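Local coordinates for protein Lys-gingipain catalytic subunit (Porphyromonas gingivalis, PDB 6I9A) that cleaves proteins after lysine as a secreted cysteine endopeptidase of family C25 and may act as a virulence factor in periodontal disease, at residues 208-222 / 242-256. Numbering follows the deposited sequence.
Sequences VSFANYTAHGSETAW and FLAIGNCCITAQFDY. With CA (calcium ion), chain H; H8E (benzyl-N-[(2S)-1-[[(3S)-7-amino-1-(benzylamino)-1,2-dioxoheptan-3-yl]amino]-5-(2-methyl-2-phenylhydrazinyl)-1,5-dioxopentan-2-yl]carbamate), chain I.
Strands 210-214 and 242-247 run parallel, 4.7 Å apart at their axes, in register from Phe-210 beside Leu-243 to Thr-214 beside Asn-247. They are adjacent central strands of the mixed sheet in the catalytic domain. Asn-212 ND2 donates to Asn-247 OD1 (2.9 Å) and, from above the carbonyl plane, to Ile-245 O. Its CG is anti to the backbone N (chi1 -176°), which carries the amide over to the neighbouring strand; OD1 is hydrogen-bonded to Tyr-313 OH. Ile-245 O also accepts from Tyr-213 N. On the same face, Ile-245 CD1 meets the Phe-210 ring edge at CE1 (3.6 Å). On the other face, Trp-222 NE1, hydrogen-bonded to Tyr-276 OH, lies 3.7 Å from Gly-246 CA. Past the strands, Glu-219 CG sits over the Tyr-256 ring face, its carboxylate stacked at 19°. The nucleophile Cys-249 and His-216, the probable proton donor, follow the strand ends. Cys-249 SG is covalently bound to inhibitor atom CBN (2.0 Å). Inhibitor OAG accepts from Gly-217 N (2.7 Å) and Cys-249 N, consistent with an oxyanion hole. The inhibitor's lysine-like amine NAB donates to Thr-214 OG1 and Asn-247 O; these oxygens are consistent with the preference for lysine at P1.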
# COMPACT_ATOMS: atom_id res chain seq x y z
N VAL A 208 -14.38 8.78 4.15
CA VAL A 208 -14.13 7.39 4.52
C VAL A 208 -12.62 7.16 4.45
O VAL A 208 -11.92 7.81 3.67
CB VAL A 208 -14.86 6.37 3.61
CG1 VAL A 208 -16.37 6.43 3.81
CG2 VAL A 208 -14.48 6.55 2.14
N SER A 209 -12.15 6.22 5.27
CA SER A 209 -10.72 5.83 5.27
C SER A 209 -10.44 4.81 4.16
O SER A 209 -9.27 4.62 3.77
CB SER A 209 -10.33 5.21 6.62
OG SER A 209 -11.15 4.09 6.91
N PHE A 210 -11.47 4.08 3.74
CA PHE A 210 -11.30 2.87 2.94
C PHE A 210 -12.56 2.70 2.13
O PHE A 210 -13.67 2.85 2.67
CB PHE A 210 -11.13 1.69 3.90
CG PHE A 210 -10.99 0.34 3.22
CD1 PHE A 210 -9.85 0.04 2.46
CD2 PHE A 210 -11.99 -0.63 3.33
CE1 PHE A 210 -9.72 -1.22 1.88
CE2 PHE A 210 -11.84 -1.89 2.73
CZ PHE A 210 -10.70 -2.17 2.03
N ALA A 211 -12.41 2.34 0.87
CA ALA A 211 -13.53 2.05 -0.03
C ALA A 211 -13.18 0.80 -0.79
O ALA A 211 -12.10 0.74 -1.41
CB ALA A 211 -13.76 3.20 -0.97
N ASN A 212 -14.09 -0.21 -0.77
CA ASN A 212 -13.84 -1.46 -1.52
C ASN A 212 -15.09 -1.79 -2.31
O ASN A 212 -16.20 -1.87 -1.75
CB ASN A 212 -13.52 -2.57 -0.53
CG ASN A 212 -13.14 -3.93 -1.08
OD1 ASN A 212 -13.19 -4.90 -0.32
ND2 ASN A 212 -12.72 -4.04 -2.34
N TYR A 213 -14.91 -1.94 -3.62
CA TYR A 213 -15.94 -2.29 -4.58
C TYR A 213 -15.58 -3.65 -5.16
O TYR A 213 -14.46 -3.86 -5.64
CB TYR A 213 -15.96 -1.21 -5.68
CG TYR A 213 -16.81 -1.54 -6.89
CD1 TYR A 213 -16.26 -2.24 -7.97
CD2 TYR A 213 -18.11 -1.09 -7.00
CE1 TYR A 213 -16.99 -2.47 -9.13
CE2 TYR A 213 -18.86 -1.32 -8.16
CZ TYR A 213 -18.29 -2.01 -9.22
OH TYR A 213 -19.05 -2.26 -10.36
N THR A 214 -16.55 -4.58 -5.19
CA THR A 214 -16.38 -5.87 -5.86
C THR A 214 -17.58 -6.09 -6.78
O THR A 214 -18.74 -6.16 -6.31
CB THR A 214 -16.19 -7.01 -4.86
OG1 THR A 214 -16.14 -8.22 -5.66
CG2 THR A 214 -17.30 -7.17 -3.81
N ALA A 215 -17.32 -6.12 -8.08
CA ALA A 215 -18.27 -6.35 -9.20
C ALA A 215 -17.59 -5.92 -10.50
O ALA A 215 -16.39 -6.16 -10.61
CB ALA A 215 -19.63 -5.65 -9.00
N HIS A 216 -18.29 -5.34 -11.47
CA HIS A 216 -17.71 -5.08 -12.81
C HIS A 216 -16.89 -3.82 -12.85
O HIS A 216 -17.31 -2.77 -12.31
CB HIS A 216 -18.80 -5.00 -13.87
CG HIS A 216 -19.75 -6.15 -13.87
ND1 HIS A 216 -21.08 -5.95 -14.16
CD2 HIS A 216 -19.57 -7.44 -13.57
CE1 HIS A 216 -21.66 -7.14 -14.07
NE2 HIS A 216 -20.80 -8.06 -13.75
N GLY A 217 -15.78 -3.87 -13.56
CA GLY A 217 -14.93 -2.72 -13.80
C GLY A 217 -14.65 -2.48 -15.26
O GLY A 217 -14.64 -3.41 -16.07
N SER A 218 -14.34 -1.23 -15.58
CA SER A 218 -13.80 -0.85 -16.87
C SER A 218 -12.48 -0.13 -16.63
O SER A 218 -12.08 0.10 -15.48
CB SER A 218 -14.75 0.04 -17.68
OG SER A 218 -14.70 1.35 -17.14
N GLU A 219 -11.79 0.29 -17.70
CA GLU A 219 -10.50 0.97 -17.50
C GLU A 219 -10.65 2.26 -16.76
O GLU A 219 -9.70 2.69 -16.11
CB GLU A 219 -9.86 1.32 -18.86
CG GLU A 219 -9.64 0.10 -19.79
CD GLU A 219 -10.79 -0.23 -20.76
OE1 GLU A 219 -11.94 0.20 -20.51
OE2 GLU A 219 -10.53 -0.95 -21.75
N THR A 220 -11.84 2.88 -16.85
CA THR A 220 -12.05 4.22 -16.29
C THR A 220 -13.22 4.29 -15.33
O THR A 220 -13.69 5.40 -15.02
CB THR A 220 -12.23 5.24 -17.44
OG1 THR A 220 -13.35 4.83 -18.24
CG2 THR A 220 -10.99 5.38 -18.29
N ALA A 221 -13.68 3.14 -14.79
CA ALA A 221 -14.82 3.19 -13.90
C ALA A 221 -14.96 1.95 -13.07
O ALA A 221 -14.66 0.83 -13.51
CB ALA A 221 -16.15 3.37 -14.69
N TRP A 222 -15.56 2.12 -11.89
CA TRP A 222 -16.31 1.07 -11.21
C TRP A 222 -17.65 1.10 -11.94
O TRP A 222 -18.30 2.15 -12.00
CB TRP A 222 -16.44 1.33 -9.71
CG TRP A 222 -15.15 1.21 -8.98
CD1 TRP A 222 -13.99 0.62 -9.41
CD2 TRP A 222 -14.94 1.56 -7.61
NE1 TRP A 222 -13.06 0.61 -8.40
CE2 TRP A 222 -13.62 1.18 -7.28
CE3 TRP A 222 -15.73 2.18 -6.63
CZ2 TRP A 222 -13.10 1.31 -5.98
CZ3 TRP A 222 -15.19 2.37 -5.35
CH2 TRP A 222 -13.88 1.95 -5.04
N PHE A 242 -8.37 8.37 1.23
CA PHE A 242 -8.63 6.95 1.49
C PHE A 242 -7.70 6.01 0.71
O PHE A 242 -7.07 6.40 -0.29
CB PHE A 242 -10.12 6.63 1.20
CG PHE A 242 -10.65 7.13 -0.13
CD1 PHE A 242 -10.38 6.46 -1.33
CD2 PHE A 242 -11.49 8.24 -0.18
CE1 PHE A 242 -10.86 6.95 -2.54
CE2 PHE A 242 -11.99 8.71 -1.37
CZ PHE A 242 -11.71 8.06 -2.53
N LEU A 243 -7.72 4.75 1.15
CA LEU A 243 -7.26 3.63 0.33
C LEU A 243 -8.50 3.09 -0.39
O LEU A 243 -9.54 2.90 0.26
CB LEU A 243 -6.71 2.54 1.26
CG LEU A 243 -6.48 1.17 0.59
CD1 LEU A 243 -5.45 1.23 -0.55
CD2 LEU A 243 -6.02 0.16 1.62
N ALA A 244 -8.42 2.89 -1.70
CA ALA A 244 -9.53 2.26 -2.43
C ALA A 244 -9.02 0.97 -3.05
O ALA A 244 -7.86 0.90 -3.53
CB ALA A 244 -10.08 3.19 -3.48
N ILE A 245 -9.90 -0.03 -3.07
CA ILE A 245 -9.58 -1.35 -3.68
C ILE A 245 -10.73 -1.70 -4.62
O ILE A 245 -11.91 -1.78 -4.19
CB ILE A 245 -9.42 -2.44 -2.60
CG1 ILE A 245 -8.29 -2.04 -1.64
CG2 ILE A 245 -9.14 -3.80 -3.28
CD1 ILE A 245 -7.95 -3.10 -0.59
N GLY A 246 -10.40 -1.87 -5.89
CA GLY A 246 -11.36 -2.31 -6.90
C GLY A 246 -11.10 -3.78 -7.23
O GLY A 246 -10.11 -4.10 -7.90
N ASN A 247 -11.90 -4.67 -6.64
CA ASN A 247 -11.85 -6.10 -6.98
C ASN A 247 -12.79 -6.30 -8.18
O ASN A 247 -13.99 -6.57 -8.03
CB ASN A 247 -12.24 -6.95 -5.80
CG ASN A 247 -11.25 -6.87 -4.66
OD1 ASN A 247 -11.57 -6.44 -3.55
ND2 ASN A 247 -9.99 -7.27 -4.93
N CYS A 248 -12.23 -6.02 -9.36
CA CYS A 248 -13.00 -5.87 -10.61
C CYS A 248 -12.04 -5.83 -11.77
O CYS A 248 -10.82 -5.66 -11.58
CB CYS A 248 -13.90 -4.63 -10.60
SG CYS A 248 -13.01 -3.07 -10.33
N CYS A 249 -12.52 -5.90 -12.98
CA CYS A 249 -11.66 -5.82 -14.16
C CYS A 249 -11.04 -4.45 -14.34
O CYS A 249 -11.67 -3.43 -14.04
CB CYS A 249 -12.49 -6.12 -15.42
SG CYS A 249 -13.16 -7.82 -15.47
N ILE A 250 -9.80 -4.46 -14.85
CA ILE A 250 -9.06 -3.50 -15.66
C ILE A 250 -8.99 -2.04 -15.15
O ILE A 250 -8.37 -1.24 -15.87
CB ILE A 250 -9.52 -3.53 -17.15
CG1 ILE A 250 -10.99 -3.11 -17.33
CG2 ILE A 250 -9.26 -4.95 -17.72
CD1 ILE A 250 -11.45 -3.14 -18.83
N THR A 251 -9.45 -1.72 -13.93
CA THR A 251 -9.33 -0.34 -13.46
C THR A 251 -7.90 0.11 -13.21
O THR A 251 -7.69 1.33 -13.10
CB THR A 251 -10.11 -0.16 -12.18
OG1 THR A 251 -9.56 -0.95 -11.12
CG2 THR A 251 -11.61 -0.39 -12.33
N ALA A 252 -6.94 -0.83 -13.13
CA ALA A 252 -5.53 -0.48 -12.93
C ALA A 252 -4.77 -0.77 -14.20
O ALA A 252 -3.56 -0.99 -14.15
CB ALA A 252 -4.96 -1.22 -11.72
N GLN A 253 -5.41 -0.71 -15.37
CA GLN A 253 -4.69 -0.95 -16.67
C GLN A 253 -3.99 0.36 -17.04
O GLN A 253 -4.47 1.17 -17.84
CB GLN A 253 -5.69 -1.40 -17.72
CG GLN A 253 -4.94 -2.06 -18.90
CD GLN A 253 -5.91 -2.62 -19.91
OE1 GLN A 253 -6.06 -2.08 -21.04
NE2 GLN A 253 -6.56 -3.69 -19.54
N PHE A 254 -2.79 0.52 -16.48
CA PHE A 254 -2.15 1.83 -16.45
C PHE A 254 -1.37 2.17 -17.71
O PHE A 254 -0.78 3.27 -17.76
CB PHE A 254 -1.28 1.98 -15.18
CG PHE A 254 -0.22 0.92 -15.03
CD1 PHE A 254 -0.45 -0.21 -14.24
CD2 PHE A 254 1.00 1.06 -15.66
CE1 PHE A 254 0.53 -1.21 -14.13
CE2 PHE A 254 1.98 0.06 -15.57
CZ PHE A 254 1.75 -1.06 -14.78
N ASP A 255 -1.42 1.34 -18.78
CA ASP A 255 -0.94 1.74 -20.10
C ASP A 255 -2.12 2.00 -21.06
O ASP A 255 -1.89 2.11 -22.28
CB ASP A 255 -0.01 0.68 -20.67
CG ASP A 255 -0.72 -0.55 -21.18
OD1 ASP A 255 -1.86 -0.80 -20.71
OD2 ASP A 255 -0.16 -1.25 -22.06
N TYR A 256 -3.32 2.19 -20.54
CA TYR A 256 -4.47 2.49 -21.37
C TYR A 256 -4.28 3.85 -22.08
O TYR A 256 -3.49 4.70 -21.65
CB TYR A 256 -5.72 2.51 -20.50
CG TYR A 256 -7.03 2.67 -21.26
CD1 TYR A 256 -7.40 1.75 -22.26
CD2 TYR A 256 -7.95 3.64 -20.89
CE1 TYR A 256 -8.65 1.83 -22.88
CE2 TYR A 256 -9.18 3.74 -21.53
CZ TYR A 256 -9.51 2.86 -22.55
OH TYR A 256 -10.73 3.01 -23.18
CA CA H . -1.09 5.60 -17.73
CAQ H8E I . -17.06 -3.46 -18.22
CAK H8E I . -17.94 -2.36 -18.23
CAH H8E I . -19.26 -2.52 -17.79
CAL H8E I . -19.73 -3.75 -17.36
CAR H8E I . -18.84 -4.82 -17.38
CBO H8E I . -17.51 -4.70 -17.76
CBA H8E I . -16.71 -5.86 -17.78
NBE H8E I . -16.06 -6.14 -16.48
CBL H8E I . -15.80 -7.41 -16.05
OAE H8E I . -16.20 -8.40 -16.67
CBN H8E I . -15.01 -7.52 -14.75
OAG H8E I . -15.03 -6.46 -14.05
CBS H8E I . -15.33 -8.84 -13.99
CBB H8E I . -14.96 -8.79 -12.50
CAY H8E I . -15.39 -10.04 -11.74
CAX H8E I . -14.82 -10.15 -10.32
CAW H8E I . -15.48 -9.16 -9.36
NAB H8E I . -14.90 -9.35 -7.99
NBG H8E I . -14.72 -10.03 -14.61
C H8E I . -15.37 -11.09 -15.08
O H8E I . -16.59 -11.23 -15.12
CA H8E I . -14.45 -12.09 -15.77
N H8E I . -15.01 -13.43 -15.82
CBK H8E I . -15.19 -14.19 -14.70
OAD H8E I . -14.98 -13.69 -13.59
OBI H8E I . -15.57 -15.39 -14.91
CBD H8E I . -15.88 -16.26 -13.76
CBP H8E I . -16.53 -17.49 -14.18
CAS H8E I . -15.83 -18.69 -14.34
CAM H8E I . -16.45 -19.91 -14.74
CAI H8E I . -17.82 -19.83 -15.03
CAN H8E I . -18.50 -18.62 -14.94
CAT H8E I . -17.89 -17.46 -14.52
CB H8E I . -14.17 -11.61 -17.21
CG H8E I . -15.45 -11.48 -18.07
CD H8E I . -15.19 -10.68 -19.31
OE1 H8E I . -14.70 -11.21 -20.31
NE2 H8E I . -15.47 -9.37 -19.16
NBT H8E I . -15.15 -8.41 -20.13
CAA H8E I . -14.19 -7.39 -19.62
CBQ H8E I . -16.22 -8.08 -21.01
CAU H8E I . -16.30 -6.83 -21.64
CAO H8E I . -17.33 -6.56 -22.54
CAJ H8E I . -18.29 -7.52 -22.81
CAP H8E I . -18.25 -8.74 -22.16
CAV H8E I . -17.21 -9.03 -21.28
O HOH W 1 -11.03 -6.64 -0.75
O HOH W 2 -8.26 -1.98 -22.70
O HOH W 3 -11.64 0.59 -24.14
O HOH W 4 -3.09 4.78 -18.89
O HOH W 5 0.04 5.38 -19.87
O HOH W 6 -2.15 7.54 -18.58